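PDB 6BFI: VIN1 from Oscarella pearsei, which binds actin filaments and may play a role in cell-cell adhesion, as a sponge member of the vinculin family. Local coordinates for residues D280-G285 with A348-A353; P42-V47 with F87-A92. All coordinates share one frame; numbering follows the deposited sequence.

Contact 1 of 2, residues D280-G285 with A348-A353; sequences DALASG and ALAHAA
Ala350 meets Leu282 where the C-terminal end of helix 268-283 runs up against helix 344-375, a helix-helix contact within the all-helical architecture of the vinculin family. The backbones come close, with Ala283 CA 4.5 Å from His351 CA, an approach consistent with the small alanine side chains at Ala283 and Ala350. The methyl of Ala350 points at the other helix and nestles against its last turn, 3.6 Å from Leu282 O and 4.0 Å from Leu282 CD2. In return, Leu282 CB rests on the backbone of helix 344-375, 3.5 Å from Ala350 O. No hydrogen bond passes between the two segments; they meet by van der Waals contact.

At His351 the contact shifts to a ring. With CG anti to the backbone N (chi1 -169°), the imidazole swings along the flank of the neighbouring helix, and CD2 approaches Ala283 O at 3.8 Å. That oxygen lies at the ring's edge, near its plane, while the methyl of Ala283 sits 4.1 Å from the same CD2. The polar end of the ring looks further out: NE2 is hydrogen-bonded to Pro625 O, which links the helix pair to the loop that carries Pro625.

One turn on from Ala350, Ala353 receives the other branch of Leu282, whose CD1 reaches to 3.8 Å from Ala353 CB. Leu282 thus straddles Ala350 and Ala353 with its two methyls, and it also touches Val295 of helix 289-306, while Ala353 packs on Ile328 of helix 312-338. Four helices therefore share this apolar seam. Just past the end of helix 268-283, the hydroxyl of Ser284 turns back on its own chain, and OG donates to Ala281 O at 2.7 Å, reaching that oxygen from 42° out of the carbonyl plane.

Contact 2 of 2, residues P42-V47 with F87-A92; sequences PLVQGV and FLSDAA
The flat peptide group joining Leu88 to Ser89 turns one face to Val44, and CG1 of the valine lies over it, 3.4 Å from Leu88 O and 3.6 Å from Ser89 N. With CG1 anti to the backbone N (chi1 169°), Val44 sends this methyl across to the other helix while CG2 goes to the methyl of Ala92, with CG2 to Ala92 CB at 4.0 Å. CG1 also touches Leu88 CB. One turn further along, Val47 and Leu88 cross at about a right angle, and Val47 CG1 stands 3.6 Å from Leu88 CD1. Replacing Val44 by alanine would remove both methyls and would probably open a gap over the Leu88-Ser89 peptide, leaving Ala92 CB without this partner on helix 41-59. Phe87 faces the other way, toward helix 102-145, where its ring makes a cation-pi contact with Lys107. Leu24 and Gln20 of helix 8-32 close in on Val44 and Val47 respectively. The two segments run at 172° with their axes 9.4 Å apart, the close antiparallel pairing of neighbouring helices in a helical bundle of the vinculin family.

Contacts 1 and 2 lie in well separated parts of the long all-helical chain: their centres are 66 Å apart, their nearest atoms about 50 Å, and they do not touch. Along the sequence they come in series, contact 2 closing before contact 1 opens. Their centres lie 34 Å (contact 1) and 46 Å (contact 2) from the centre of the chain. Contact 2 is carried mainly by valine and leucine methyls, contact 1 also by a histidine ring edge. Contact 2 lies within two helices that both continue past it, the first near its start, whereas contact 1 includes the C-terminal end of helix 268-283. Both are buried joins within the all-helical architecture of the vinculin family.

Contact 1 of 2, residues D280-G285 with A348-A353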
ATOM      1  N   ASP A 280       5.410  25.995  -4.613  1.00 67.11           N
ATOM      2  CA  ASP A 280       6.259  26.666  -3.635  1.00 66.41           C
ATOM      3  C   ASP A 280       7.414  27.397  -4.309  1.00 69.71           C
ATOM      4  O   ASP A 280       7.795  28.494  -3.880  1.00 68.92           O
ATOM      5  CB  ASP A 280       6.782  25.661  -2.611  1.00 71.12           C
ATOM      6  CG  ASP A 280       5.767  25.356  -1.527  1.00 78.14           C
ATOM      7  OD1 ASP A 280       4.579  25.689  -1.718  1.00 78.75           O
ATOM      8  OD2 ASP A 280       6.155  24.783  -0.485  1.00 82.23           O
ATOM      9  N   ALA A 281       7.989  26.810  -5.361  1.00 69.94           N
ATOM     10  CA  ALA A 281       9.077  27.490  -6.055  1.00 68.86           C
ATOM     11  C   ALA A 281       8.577  28.694  -6.841  1.00 65.97           C
ATOM     12  O   ALA A 281       9.307  29.681  -6.987  1.00 69.86           O
ATOM     13  CB  ALA A 281       9.808  26.520  -6.981  1.00 60.30           C
ATOM     14  N   LEU A 282       7.348  28.640  -7.355  1.00 63.15           N
ATOM     15  CA  LEU A 282       6.806  29.800  -8.057  1.00 59.78           C
ATOM     16  C   LEU A 282       6.410  30.901  -7.080  1.00 58.43           C
ATOM     17  O   LEU A 282       6.623  32.086  -7.355  1.00 54.13           O
ATOM     18  CB  LEU A 282       5.614  29.387  -8.919  1.00 55.39           C
ATOM     19  CG  LEU A 282       5.954  28.743 -10.265  1.00 55.12           C
ATOM     20  CD1 LEU A 282       4.687  28.331 -11.002  1.00 49.94           C
ATOM     21  CD2 LEU A 282       6.783  29.698 -11.109  1.00 56.79           C
ATOM     22  N   ALA A 283       5.833  30.527  -5.935  1.00 57.30           N
ATOM     23  CA  ALA A 283       5.432  31.521  -4.945  1.00 59.36           C
ATOM     24  C   ALA A 283       6.634  32.257  -4.371  1.00 68.20           C
ATOM     25  O   ALA A 283       6.501  33.398  -3.912  1.00 71.78           O
ATOM     26  CB  ALA A 283       4.630  30.857  -3.827  1.00 59.15           C
ATOM     27  N   SER A 284       7.808  31.628  -4.384  1.00 70.15           N
ATOM     28  CA  SER A 284       9.043  32.333  -4.069  1.00 74.48           C
ATOM     29  C   SER A 284       9.465  33.156  -5.279  1.00 81.52           C
ATOM     30  O   SER A 284       8.617  33.739  -5.964  1.00 87.50           O
ATOM     31  CB  SER A 284      10.142  31.350  -3.658  1.00 71.61           C
ATOM     32  OG  SER A 284      10.486  30.481  -4.722  1.00 65.30           O
ATOM     33  N   GLY A 285      10.760  33.208  -5.568  1.00 85.62           N
ATOM     34  CA  GLY A 285      11.210  33.970  -6.714  1.00 87.99           C
ATOM     35  C   GLY A 285      11.622  33.113  -7.894  1.00 92.46           C
ATOM     36  O   GLY A 285      11.904  33.633  -8.977  1.00100.44           O
ATOM     37  N   ALA A 348       5.715  38.708  -9.211  1.00 55.43           N
ATOM     38  CA  ALA A 348       4.259  38.737  -9.118  1.00 54.61           C
ATOM     39  C   ALA A 348       3.625  37.848 -10.179  1.00 52.47           C
ATOM     40  O   ALA A 348       2.618  37.179  -9.916  1.00 51.62           O
ATOM     41  CB  ALA A 348       3.752  40.174  -9.245  1.00 56.08           C
ATOM     42  N   LEU A 349       4.203  37.826 -11.383  1.00 52.06           N
ATOM     43  CA  LEU A 349       3.700  36.937 -12.424  1.00 54.81           C
ATOM     44  C   LEU A 349       3.937  35.476 -12.057  1.00 57.91           C
ATOM     45  O   LEU A 349       3.083  34.617 -12.316  1.00 64.42           O
ATOM     46  CB  LEU A 349       4.361  37.279 -13.759  1.00 58.73           C
ATOM     47  CG  LEU A 349       3.814  36.599 -15.015  1.00 62.68           C
ATOM     48  CD1 LEU A 349       2.315  36.826 -15.134  1.00 61.93           C
ATOM     49  CD2 LEU A 349       4.535  37.121 -16.247  1.00 64.45           C
ATOM     50  N   ALA A 350       5.083  35.177 -11.441  1.00 55.28           N
ATOM     51  CA  ALA A 350       5.354  33.813 -11.000  1.00 54.22           C
ATOM     52  C   ALA A 350       4.405  33.395  -9.884  1.00 56.83           C
ATOM     53  O   ALA A 350       3.935  32.253  -9.858  1.00 64.40           O
ATOM     54  CB  ALA A 350       6.806  33.684 -10.545  1.00 55.38           C
ATOM     55  N   HIS A 351       4.117  34.306  -8.953  1.00 55.57           N
ATOM     56  CA  HIS A 351       3.167  34.003  -7.886  1.00 54.79           C
ATOM     57  C   HIS A 351       1.772  33.766  -8.449  1.00 50.30           C
ATOM     58  O   HIS A 351       1.058  32.854  -8.008  1.00 52.95           O
ATOM     59  CB  HIS A 351       3.158  35.140  -6.864  1.00 55.60           C
ATOM     60  CG  HIS A 351       2.410  34.820  -5.607  1.00 61.02           C
ATOM     61  ND1 HIS A 351       1.034  34.850  -5.531  1.00 64.72           N
ATOM     62  CD2 HIS A 351       2.847  34.470  -4.374  1.00 62.10           C
ATOM     63  CE1 HIS A 351       0.657  34.527  -4.308  1.00 65.28           C
ATOM     64  NE2 HIS A 351       1.737  34.294  -3.586  1.00 63.73           N
ATOM     65  N   ALA A 352       1.366  34.575  -9.434  1.00 52.92           N
ATOM     66  CA  ALA A 352       0.096  34.333 -10.109  1.00 55.74           C
ATOM     67  C   ALA A 352       0.089  32.968 -10.787  1.00 53.55           C
ATOM     68  O   ALA A 352      -0.929  32.264 -10.774  1.00 50.34           O
ATOM     69  CB  ALA A 352      -0.183  35.441 -11.124  1.00 49.28           C
ATOM     70  N   ALA A 353       1.220  32.574 -11.379  1.00 54.39           N
ATOM     71  CA  ALA A 353       1.319  31.238 -11.956  1.00 49.73           C
ATOM     72  C   ALA A 353       1.167  30.166 -10.886  1.00 52.04           C
ATOM     73  O   ALA A 353       0.558  29.118 -11.131  1.00 52.97           O
ATOM     74  CB  ALA A 353       2.648  31.074 -12.692  1.00 48.84           C
TER

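Contact 2 of 2, residues P42-V47 with F87-A92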
ATOM      1  N   PRO A  42      35.319 -14.124  29.065  1.00 79.88           N
ATOM      2  CA  PRO A  42      33.901 -14.358  29.407  1.00 80.39           C
ATOM      3  C   PRO A  42      32.960 -14.233  28.219  1.00 77.52           C
ATOM      4  O   PRO A  42      32.088 -15.092  28.026  1.00 78.60           O
ATOM      5  CB  PRO A  42      33.625 -13.294  30.481  1.00 82.66           C
ATOM      6  CG  PRO A  42      34.654 -12.242  30.253  1.00 83.21           C
ATOM      7  CD  PRO A  42      35.875 -12.988  29.826  1.00 82.84           C
ATOM      8  N   LEU A  43      33.116 -13.182  27.411  1.00 75.15           N
ATOM      9  CA  LEU A  43      32.248 -12.996  26.252  1.00 72.68           C
ATOM     10  C   LEU A  43      32.394 -14.148  25.263  1.00 69.55           C
ATOM     11  O   LEU A  43      31.399 -14.644  24.715  1.00 75.13           O
ATOM     12  CB  LEU A  43      32.571 -11.661  25.580  1.00 74.31           C
ATOM     13  CG  LEU A  43      31.408 -10.797  25.093  1.00 78.29           C
ATOM     14  CD1 LEU A  43      30.395 -10.587  26.205  1.00 78.74           C
ATOM     15  CD2 LEU A  43      31.928  -9.461  24.586  1.00 80.14           C
ATOM     16  N   VAL A  44      33.632 -14.593  25.033  1.00 64.99           N
ATOM     17  CA  VAL A  44      33.869 -15.719  24.136  1.00 65.02           C
ATOM     18  C   VAL A  44      33.246 -16.990  24.698  1.00 67.35           C
ATOM     19  O   VAL A  44      32.716 -17.822  23.951  1.00 70.08           O
ATOM     20  CB  VAL A  44      35.379 -15.885  23.881  1.00 65.78           C
ATOM     21  CG1 VAL A  44      35.665 -17.203  23.186  1.00 63.55           C
ATOM     22  CG2 VAL A  44      35.903 -14.720  23.052  1.00 64.26           C
ATOM     23  N   GLN A  45      33.289 -17.160  26.021  1.00 67.78           N
ATOM     24  CA  GLN A  45      32.627 -18.307  26.635  1.00 70.37           C
ATOM     25  C   GLN A  45      31.119 -18.251  26.422  1.00 70.83           C
ATOM     26  O   GLN A  45      30.484 -19.277  26.157  1.00 70.19           O
ATOM     27  CB  GLN A  45      32.953 -18.371  28.127  1.00 74.21           C
ATOM     28  CG  GLN A  45      34.324 -18.947  28.440  1.00 81.82           C
ATOM     29  CD  GLN A  45      34.585 -19.050  29.930  1.00 89.49           C
ATOM     30  OE1 GLN A  45      34.001 -18.313  30.727  1.00 90.92           O
ATOM     31  NE2 GLN A  45      35.461 -19.972  30.316  1.00 93.02           N
ATOM     32  N   GLY A  46      30.528 -17.059  26.533  1.00 73.33           N
ATOM     33  CA  GLY A  46      29.100 -16.933  26.292  1.00 75.92           C
ATOM     34  C   GLY A  46      28.720 -17.290  24.868  1.00 76.69           C
ATOM     35  O   GLY A  46      27.808 -18.094  24.635  1.00 84.05           O
ATOM     36  N   VAL A  47      29.424 -16.705  23.894  1.00 70.66           N
ATOM     37  CA  VAL A  47      29.152 -17.024  22.494  1.00 68.45           C
ATOM     38  C   VAL A  47      29.346 -18.514  22.235  1.00 71.29           C
ATOM     39  O   VAL A  47      28.531 -19.154  21.560  1.00 72.95           O
ATOM     40  CB  VAL A  47      30.033 -16.168  21.567  1.00 62.54           C
ATOM     41  CG1 VAL A  47      29.873 -16.619  20.127  1.00 61.53           C
ATOM     42  CG2 VAL A  47      29.674 -14.703  21.711  1.00 62.60           C
ATOM     43  N   PHE A  87      37.624 -20.802  16.895  1.00 74.11           N
ATOM     44  CA  PHE A  87      38.403 -19.626  16.518  1.00 71.05           C
ATOM     45  C   PHE A  87      38.246 -18.511  17.540  1.00 69.35           C
ATOM     46  O   PHE A  87      39.203 -17.781  17.825  1.00 72.35           O
ATOM     47  CB  PHE A  87      37.990 -19.134  15.132  1.00 72.16           C
ATOM     48  CG  PHE A  87      38.638 -19.879  14.003  1.00 79.07           C
ATOM     49  CD1 PHE A  87      39.376 -21.026  14.241  1.00 81.72           C
ATOM     50  CD2 PHE A  87      38.523 -19.423  12.701  1.00 82.83           C
ATOM     51  CE1 PHE A  87      39.977 -21.709  13.202  1.00 85.23           C
ATOM     52  CE2 PHE A  87      39.123 -20.102  11.658  1.00 86.63           C
ATOM     53  CZ  PHE A  87      39.850 -21.246  11.909  1.00 86.20           C
ATOM     54  N   LEU A  88      37.045 -18.360  18.106  1.00 67.32           N
ATOM     55  CA  LEU A  88      36.871 -17.356  19.151  1.00 64.89           C
ATOM     56  C   LEU A  88      37.665 -17.712  20.403  1.00 63.76           C
ATOM     57  O   LEU A  88      38.258 -16.830  21.037  1.00 61.46           O
ATOM     58  CB  LEU A  88      35.390 -17.180  19.483  1.00 65.04           C
ATOM     59  CG  LEU A  88      34.572 -16.403  18.452  1.00 59.79           C
ATOM     60  CD1 LEU A  88      33.254 -15.956  19.058  1.00 63.16           C
ATOM     61  CD2 LEU A  88      35.357 -15.212  17.916  1.00 55.07           C
ATOM     62  N   SER A  89      37.690 -18.996  20.776  1.00 63.18           N
ATOM     63  CA  SER A  89      38.476 -19.404  21.940  1.00 66.37           C
ATOM     64  C   SER A  89      39.959 -19.102  21.738  1.00 67.08           C
ATOM     65  O   SER A  89      40.612 -18.494  22.600  1.00 72.63           O
ATOM     66  CB  SER A  89      38.264 -20.892  22.222  1.00 72.90           C
ATOM     67  OG  SER A  89      36.901 -21.169  22.489  1.00 75.48           O
ATOM     68  N   ASP A  90      40.507 -19.524  20.593  1.00 64.57           N
ATOM     69  CA  ASP A  90      41.903 -19.228  20.286  1.00 66.42           C
ATOM     70  C   ASP A  90      42.159 -17.726  20.283  1.00 71.24           C
ATOM     71  O   ASP A  90      43.199 -17.264  20.769  1.00 71.69           O
ATOM     72  CB  ASP A  90      42.285 -19.836  18.938  1.00 68.60           C
ATOM     73  CG  ASP A  90      41.963 -21.318  18.850  1.00 74.80           C
ATOM     74  OD1 ASP A  90      41.824 -21.968  19.910  1.00 78.93           O
ATOM     75  OD2 ASP A  90      41.856 -21.832  17.716  1.00 71.95           O
ATOM     76  N   ALA A  91      41.218 -16.947  19.743  1.00 67.14           N
ATOM     77  CA  ALA A  91      41.366 -15.495  19.740  1.00 66.43           C
ATOM     78  C   ALA A  91      41.470 -14.949  21.157  1.00 69.33           C
ATOM     79  O   ALA A  91      42.315 -14.089  21.438  1.00 72.08           O
ATOM     80  CB  ALA A  91      40.195 -14.849  19.002  1.00 59.14           C
ATOM     81  N   ALA A  92      40.619 -15.436  22.064  1.00 66.86           N
ATOM     82  CA  ALA A  92      40.709 -15.019  23.460  1.00 66.39           C
ATOM     83  C   ALA A  92      42.083 -15.339  24.037  1.00 72.07           C
ATOM     84  O   ALA A  92      42.709 -14.492  24.690  1.00 74.22           O
ATOM     85  CB  ALA A  92      39.608 -15.687  24.283  1.00 67.81           C
TER